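Local coordinates for flagellar hook protein FlgE (Caulobacter crescentus CB15, PDB 5AY6) that forms the flagellar hook, probably a universal joint between motor and filament, and is represented here by a fragment with its third and D2 domains, at residues V38-S41 / S45-Y48; V83-A88 / L126-A131; T96-Y99 / V105-S108. All coordinates share one frame; numbering follows the deposited sequence.

Reading from the N terminus, interaction 1 comes first and closes the tight turn between strands 24-39 and 45-53. The chain then runs through the antiparallel sheet to strand 76-86, where interaction 2 opens; it closes a long loop, bringing 126-131 back over the sheet. Interaction 3 is nested inside that loop, folding 105-108 onto the last part of edge strand 92-99. Interaction 2 touches both others: Leu126 packs on Tyr48, and Val83 and Ile128 pack on Ile97. Interactions 1 and 3 stay about 9 Å apart at their nearest atoms. In the FlgE third-domain region, interaction 1 closes a hairpin of the sheet, while 2 and 3 tie later loops to it.

Interaction 1: V38-S41 / S45-Y48; sequences VVDS and SHNY
Val38 and His46 form an antiparallel hydrogen-bonded pair, with Val38 N 2.8 Å from His46 O and His46 N 2.8 Å from Val38 O, and Val39 and Ser45 follow as a non-hydrogen-bonded pair at the closed end of the hairpin between strands 24-39 and 45-53. On the face carrying Val38 and His46, the imidazole leans over toward the turn. Its CG lies beside the backbone N, anti to the carbonyl carbon (chi1 -45°), which brings the ring to Asp40. His46 NE2 gives a nearly straight bond to Asp40 OD2, 2.6 Å long with 174° at the hydrogen. The acceptor lies in the ring plane, but the carboxylate is steeply turned against the imidazole, and OD2 is met from above its own plane. The other oxygen, OD1, takes the backbone N-H groups of Ala42 and Asn44, so Asp40 also holds the turn itself. One imidazole face is covered by Tyr48, whose OH sits over its centre, 3.2 Å above the ring plane of His46. Tyr48 in turn offers its edge to the valine, with CD2 3.9 Å from Val38 CB, and Val121 of strand 120-122 packs against both. At the far side of the imidazole, ND1 is hydrogen-bonded to Glu73 of strand 64-73. With each ring nitrogen paired to a carboxylate, His46 is probably stabilised in its doubly protonated, positively charged form, a cation held between Asp40 of the turn and Glu73 of strand 64-73.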
loop_
_atom_site.group_PDB
_atom_site.type_symbol
_atom_site.label_atom_id
_atom_site.label_comp_id
_atom_site.label_asym_id
_atom_site.label_seq_id
_atom_site.Cartn_x
_atom_site.Cartn_y
_atom_site.Cartn_z
ATOM N N VAL A 38 -30.517 -5.160 4.607
ATOM C CA VAL A 38 -30.213 -5.715 3.298
ATOM C C VAL A 38 -30.872 -7.081 3.169
ATOM O O VAL A 38 -30.513 -8.020 3.884
ATOM C CB VAL A 38 -28.694 -5.845 3.079
ATOM C CG1 VAL A 38 -28.403 -6.515 1.745
ATOM C CG2 VAL A 38 -28.027 -4.479 3.163
ATOM N N VAL A 39 -31.842 -7.188 2.266
ATOM C CA VAL A 39 -32.568 -8.439 2.058
ATOM C C VAL A 39 -31.842 -9.334 1.058
ATOM O O VAL A 39 -31.499 -8.890 -0.040
ATOM C CB VAL A 39 -33.999 -8.172 1.559
ATOM C CG1 VAL A 39 -34.731 -9.484 1.309
ATOM C CG2 VAL A 39 -34.752 -7.317 2.563
ATOM N N ASP A 40 -31.598 -10.587 1.438
ATOM C CA ASP A 40 -30.930 -11.522 0.539
ATOM C C ASP A 40 -31.951 -12.274 -0.306
ATOM O O ASP A 40 -33.157 -12.116 -0.121
ATOM C CB ASP A 40 -30.028 -12.506 1.309
ATOM C CG ASP A 40 -30.786 -13.379 2.311
ATOM O OD1 ASP A 40 -31.962 -13.729 2.079
ATOM O OD2 ASP A 40 -30.180 -13.739 3.344
ATOM N N SER A 41 -31.461 -13.104 -1.221
ATOM C CA SER A 41 -32.329 -13.801 -2.164
ATOM C C SER A 41 -33.240 -14.824 -1.478
ATOM O O SER A 41 -34.165 -15.346 -2.098
ATOM C CB SER A 41 -31.488 -14.484 -3.248
ATOM O OG SER A 41 -30.511 -15.346 -2.684
ATOM N N SER A 45 -33.176 -10.620 6.057
ATOM C CA SER A 45 -32.579 -9.288 6.151
ATOM C C SER A 45 -31.322 -9.295 7.015
ATOM O O SER A 45 -31.226 -10.050 7.983
ATOM C CB SER A 45 -33.579 -8.284 6.723
ATOM O OG SER A 45 -33.506 -8.273 8.138
ATOM N N HIS A 46 -30.366 -8.440 6.665
ATOM C CA HIS A 46 -29.116 -8.340 7.410
ATOM C C HIS A 46 -28.702 -6.891 7.636
ATOM O O HIS A 46 -29.137 -5.989 6.924
ATOM C CB HIS A 46 -27.978 -9.057 6.676
ATOM C CG HIS A 46 -28.336 -10.412 6.149
ATOM N ND1 HIS A 46 -27.928 -11.572 6.753
ATOM C CD2 HIS A 46 -29.049 -10.781 5.053
ATOM C CE1 HIS A 46 -28.380 -12.613 6.063
ATOM N NE2 HIS A 46 -29.061 -12.153 5.031
ATOM N N ASN A 47 -27.849 -6.687 8.632
ATOM C CA ASN A 47 -27.074 -5.461 8.741
ATOM C C ASN A 47 -25.620 -5.802 8.444
ATOM O O ASN A 47 -25.063 -6.737 9.026
ATOM C CB ASN A 47 -27.208 -4.829 10.125
ATOM C CG ASN A 47 -28.631 -4.415 10.447
ATOM O OD1 ASN A 47 -29.427 -4.127 9.555
ATOM N ND2 ASN A 47 -28.958 -4.387 11.732
ATOM N N TYR A 48 -25.013 -5.059 7.529
ATOM C CA TYR A 48 -23.654 -5.360 7.094
ATOM C C TYR A 48 -22.700 -4.198 7.318
ATOM O O TYR A 48 -23.086 -3.035 7.218
ATOM C CB TYR A 48 -23.629 -5.731 5.607
ATOM C CG TYR A 48 -24.191 -7.089 5.263
ATOM C CD1 TYR A 48 -23.616 -8.249 5.766
ATOM C CD2 TYR A 48 -25.273 -7.213 4.400
ATOM C CE1 TYR A 48 -24.118 -9.492 5.440
ATOM C CE2 TYR A 48 -25.780 -8.451 4.068
ATOM C CZ TYR A 48 -25.199 -9.586 4.591
ATOM O OH TYR A 48 -25.702 -10.823 4.264
#

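Interaction 2: V83-A88 / L126-A131; sequences VAYDAA and LGIVNA
Tyr85 reaches from strand 76-86 to the backbone of Ile128, its OH donating to Ile128 O over 2.8 Å. The hydroxyl arrives in the carbonyl plane and on a lone pair, with a C=O...O angle of 125°, and the oxygen it binds also lies in the plane of the phenol ring, at its edge. Beside this bond, one methyl of Ile128 touches both the phenol end and the valine: CG2 approaches Tyr85 OH closely, at 3.4 Å, and makes an apolar contact with Val83 CG1 at 3.8 Å. CG2 can do this because it stands anti to the backbone N, while CG1 (chi1 -67°) takes the position beside that N. Val83 and Tyr85, two residues apart, project from the same face of the antiparallel sheet, and the irregular 126-131 segment, leading from strand 120-122 to helix 137-140, lies across that face. Around the phenol ring pack Tyr67, Leu92 and Tyr52 from other strands, together with Asp135 and Asp136; Tyr52 also touches Ile128. Farther along the loop, Asn130 is pinned by its own backbone N to Asp135 and by its side-chain amide to Ser132 and Ala134. From the neighbouring strand 92-99, Ile97 packs its CD1 on Val83 CG1 and on Ile128 CD1.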
loop_
_atom_site.group_PDB
_atom_site.type_symbol
_atom_site.label_atom_id
_atom_site.label_comp_id
_atom_site.label_asym_id
_atom_site.label_seq_id
_atom_site.Cartn_x
_atom_site.Cartn_y
_atom_site.Cartn_z
ATOM N N VAL A 83 -12.860 -5.281 -6.285
ATOM C CA VAL A 83 -13.673 -4.570 -7.266
ATOM C C VAL A 83 -12.784 -3.674 -8.115
ATOM O O VAL A 83 -11.720 -3.239 -7.678
ATOM C CB VAL A 83 -14.778 -3.719 -6.608
ATOM C CG1 VAL A 83 -15.830 -4.612 -5.989
ATOM C CG2 VAL A 83 -14.187 -2.779 -5.564
ATOM N N ALA A 84 -13.217 -3.425 -9.344
ATOM C CA ALA A 84 -12.478 -2.563 -10.248
ATOM C C ALA A 84 -13.444 -1.575 -10.874
ATOM O O ALA A 84 -14.435 -1.975 -11.481
ATOM C CB ALA A 84 -11.767 -3.381 -11.319
ATOM N N TYR A 85 -13.165 -0.285 -10.706
ATOM C CA TYR A 85 -13.992 0.752 -11.302
ATOM C C TYR A 85 -13.256 1.424 -12.456
ATOM O O TYR A 85 -12.041 1.616 -12.398
ATOM C CB TYR A 85 -14.386 1.801 -10.264
ATOM C CG TYR A 85 -15.171 1.264 -9.089
ATOM C CD1 TYR A 85 -14.533 0.904 -7.915
ATOM C CD2 TYR A 85 -16.551 1.136 -9.152
ATOM C CE1 TYR A 85 -15.246 0.425 -6.835
ATOM C CE2 TYR A 85 -17.274 0.658 -8.082
ATOM C CZ TYR A 85 -16.616 0.301 -6.925
ATOM O OH TYR A 85 -17.328 -0.178 -5.853
ATOM N N ASP A 86 -13.997 1.778 -13.502
ATOM C CA ASP A 86 -13.428 2.493 -14.641
ATOM C C ASP A 86 -12.844 3.815 -14.156
ATOM O O ASP A 86 -13.515 4.572 -13.457
ATOM C CB ASP A 86 -14.490 2.728 -15.715
ATOM C CG ASP A 86 -13.907 3.252 -17.010
ATOM O OD1 ASP A 86 -13.793 2.463 -17.972
ATOM O OD2 ASP A 86 -13.565 4.451 -17.071
ATOM N N ALA A 87 -11.591 4.082 -14.511
ATOM C CA ALA A 87 -10.888 5.249 -13.982
ATOM C C ALA A 87 -11.422 6.557 -14.558
ATOM O O ALA A 87 -11.244 7.622 -13.966
ATOM C CB ALA A 87 -9.399 5.128 -14.249
ATOM N N ALA A 88 -12.081 6.474 -15.709
ATOM C CA ALA A 88 -12.616 7.659 -16.362
ATOM C C ALA A 88 -14.096 7.851 -16.056
ATOM O O ALA A 88 -14.539 8.969 -15.785
ATOM C CB ALA A 88 -12.393 7.579 -17.872
ATOM N N LEU A 126 -25.224 -2.801 -1.007
ATOM C CA LEU A 126 -23.987 -2.697 -0.242
ATOM C C LEU A 126 -23.238 -1.408 -0.569
ATOM O O LEU A 126 -22.230 -1.098 0.060
ATOM C CB LEU A 126 -23.084 -3.904 -0.506
ATOM C CG LEU A 126 -23.670 -5.274 -0.154
ATOM C CD1 LEU A 126 -22.664 -6.370 -0.475
ATOM C CD2 LEU A 126 -24.075 -5.327 1.310
ATOM N N GLY A 127 -23.731 -0.662 -1.554
ATOM C CA GLY A 127 -23.112 0.595 -1.942
ATOM C C GLY A 127 -21.918 0.424 -2.865
ATOM O O GLY A 127 -21.251 1.399 -3.221
ATOM N N ILE A 128 -21.645 -0.818 -3.251
ATOM C CA ILE A 128 -20.536 -1.122 -4.149
ATOM C C ILE A 128 -20.908 -0.666 -5.556
ATOM O O ILE A 128 -20.049 -0.287 -6.354
ATOM C CB ILE A 128 -20.196 -2.626 -4.116
ATOM C CG1 ILE A 128 -19.638 -2.999 -2.739
ATOM C CG2 ILE A 128 -19.181 -2.992 -5.192
ATOM C CD1 ILE A 128 -19.908 -4.430 -2.334
ATOM N N VAL A 129 -22.206 -0.701 -5.834
ATOM C CA VAL A 129 -22.772 -0.148 -7.056
ATOM C C VAL A 129 -23.725 0.969 -6.641
ATOM O O VAL A 129 -24.357 0.878 -5.591
ATOM C CB VAL A 129 -23.497 -1.237 -7.884
ATOM C CG1 VAL A 129 -24.525 -0.634 -8.826
ATOM C CG2 VAL A 129 -22.486 -2.070 -8.655
ATOM N N ASN A 130 -23.807 2.030 -7.436
ATOM C CA ASN A 130 -24.632 3.182 -7.084
ATOM C C ASN A 130 -25.719 3.435 -8.122
ATOM O O ASN A 130 -25.433 3.626 -9.303
ATOM C CB ASN A 130 -23.751 4.425 -6.920
ATOM C CG ASN A 130 -24.499 5.609 -6.335
ATOM O OD1 ASN A 130 -25.670 5.505 -5.969
ATOM N ND2 ASN A 130 -23.816 6.743 -6.234
ATOM N N ALA A 131 -26.969 3.436 -7.676
ATOM C CA ALA A 131 -28.099 3.629 -8.575
ATOM C C ALA A 131 -28.345 5.109 -8.850
ATOM O O ALA A 131 -28.938 5.471 -9.865
ATOM C CB ALA A 131 -29.347 2.986 -7.991
#

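Interaction 3: T96-Y99 / V105-S108; sequences TIDY and VTGS
The loop that leaves edge strand 92-99 doubles back so that Val105-Ser108 lies against Thr96-Asp98, joined to it by one aspartate and two waters, with no ladder of direct backbone bonds. Asp98 carries the direct link. Its OD2 accepts from Thr106 N at 2.7 Å, with 165° at the hydrogen, and the donor comes to the anti side of the carboxylate, tilted 35° out of its plane. A chi1 of -156° swings the Asp98 carboxylate away from its own N toward the returning loop. The other oxygen, OD1, accepts from the next N-H of its own strand, Tyr99 N, 2.8 Å away. Alongside, Val105 lays CG1 over the break in the strand, 3.3 Å from Thr96 O and at van der Waals distance from Thr96 CB. Thr96 and Gly107 are the nearest CA pair, 4.1 Å apart. On both sides of Gly107 in the chain, solvent bridges to Ile97 O: water 1 lies 2.8 Å from that oxygen and accepts from Ser108 N, and water 2 links the same carbonyl to Thr106 O. Thr96 OG1 itself turns to Lys82 N on the neighbouring strand. Asp98 OD2 also meets Arg113 of strand 111-113 in a salt bridge. With a guanidinium and two backbone N-H groups on one carboxylate, Asp98 probably remains ionised, its buried charge balanced while it joins strand, loop and the strand that follows.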
loop_
_atom_site.group_PDB
_atom_site.type_symbol
_atom_site.label_atom_id
_atom_site.label_comp_id
_atom_site.label_asym_id
_atom_site.label_seq_id
_atom_site.Cartn_x
_atom_site.Cartn_y
_atom_site.Cartn_z
ATOM N N THR A 96 -14.888 -9.609 -7.960
ATOM C CA THR A 96 -14.601 -10.985 -7.577
ATOM C C THR A 96 -15.143 -11.277 -6.184
ATOM O O THR A 96 -14.765 -12.271 -5.561
ATOM C CB THR A 96 -13.092 -11.294 -7.595
ATOM O OG1 THR A 96 -12.429 -10.524 -6.582
ATOM C CG2 THR A 96 -12.492 -10.986 -8.967
ATOM N N ILE A 97 -16.018 -10.407 -5.692
ATOM C CA ILE A 97 -16.616 -10.608 -4.375
ATOM C C ILE A 97 -17.452 -11.876 -4.376
ATOM O O ILE A 97 -18.324 -12.064 -5.225
ATOM C CB ILE A 97 -17.499 -9.416 -3.947
ATOM C CG1 ILE A 97 -16.721 -8.104 -4.042
ATOM C CG2 ILE A 97 -18.008 -9.609 -2.522
ATOM C CD1 ILE A 97 -17.563 -6.878 -3.712
ATOM N N ASP A 98 -17.169 -12.751 -3.421
ATOM C CA ASP A 98 -17.846 -14.035 -3.307
ATOM C C ASP A 98 -17.840 -14.408 -1.827
ATOM O O ASP A 98 -17.154 -13.756 -1.039
ATOM C CB ASP A 98 -17.134 -15.095 -4.152
ATOM C CG ASP A 98 -18.043 -16.242 -4.551
ATOM O OD1 ASP A 98 -19.188 -16.318 -4.057
ATOM O OD2 ASP A 98 -17.601 -17.075 -5.370
ATOM N N TYR A 99 -18.589 -15.438 -1.440
ATOM C CA TYR A 99 -18.636 -15.816 -0.027
ATOM C C TYR A 99 -17.246 -16.253 0.435
ATOM O O TYR A 99 -16.452 -16.750 -0.365
ATOM C CB TYR A 99 -19.689 -16.909 0.223
ATOM C CG TYR A 99 -19.368 -18.302 -0.294
ATOM C CD1 TYR A 99 -18.613 -19.193 0.465
ATOM C CD2 TYR A 99 -19.861 -18.743 -1.517
ATOM C CE1 TYR A 99 -18.331 -20.472 0.006
ATOM C CE2 TYR A 99 -19.587 -20.022 -1.983
ATOM C CZ TYR A 99 -18.822 -20.882 -1.218
ATOM O OH TYR A 99 -18.546 -22.155 -1.674
ATOM N N VAL A 105 -13.746 -18.977 -7.175
ATOM C CA VAL A 105 -14.338 -17.657 -6.973
ATOM C C VAL A 105 -15.227 -17.272 -8.150
ATOM O O VAL A 105 -14.787 -17.289 -9.298
ATOM C CB VAL A 105 -13.247 -16.578 -6.775
ATOM C CG1 VAL A 105 -13.858 -15.188 -6.761
ATOM C CG2 VAL A 105 -12.466 -16.839 -5.490
ATOM N N THR A 106 -16.480 -16.932 -7.861
ATOM C CA THR A 106 -17.445 -16.622 -8.908
ATOM C C THR A 106 -18.090 -15.261 -8.661
ATOM O O THR A 106 -19.111 -15.154 -7.975
ATOM C CB THR A 106 -18.530 -17.711 -9.005
ATOM O OG1 THR A 106 -17.906 -18.998 -9.114
ATOM C CG2 THR A 106 -19.418 -17.480 -10.219
ATOM N N GLY A 107 -17.480 -14.222 -9.223
ATOM C CA GLY A 107 -17.959 -12.865 -9.045
ATOM C C GLY A 107 -19.184 -12.563 -9.884
ATOM O O GLY A 107 -19.602 -13.372 -10.708
ATOM N N SER A 108 -19.757 -11.385 -9.669
ATOM C CA SER A 108 -20.928 -10.937 -10.416
ATOM C C SER A 108 -20.956 -9.420 -10.490
ATOM O O SER A 108 -20.502 -8.742 -9.567
ATOM C CB SER A 108 -22.217 -11.455 -9.770
ATOM O OG SER A 108 -23.348 -10.729 -10.235
HETATM O O HOH W 1 -19.505 -10.282 -6.982
HETATM O O HOH W 2 -20.289 -13.947 -5.939
#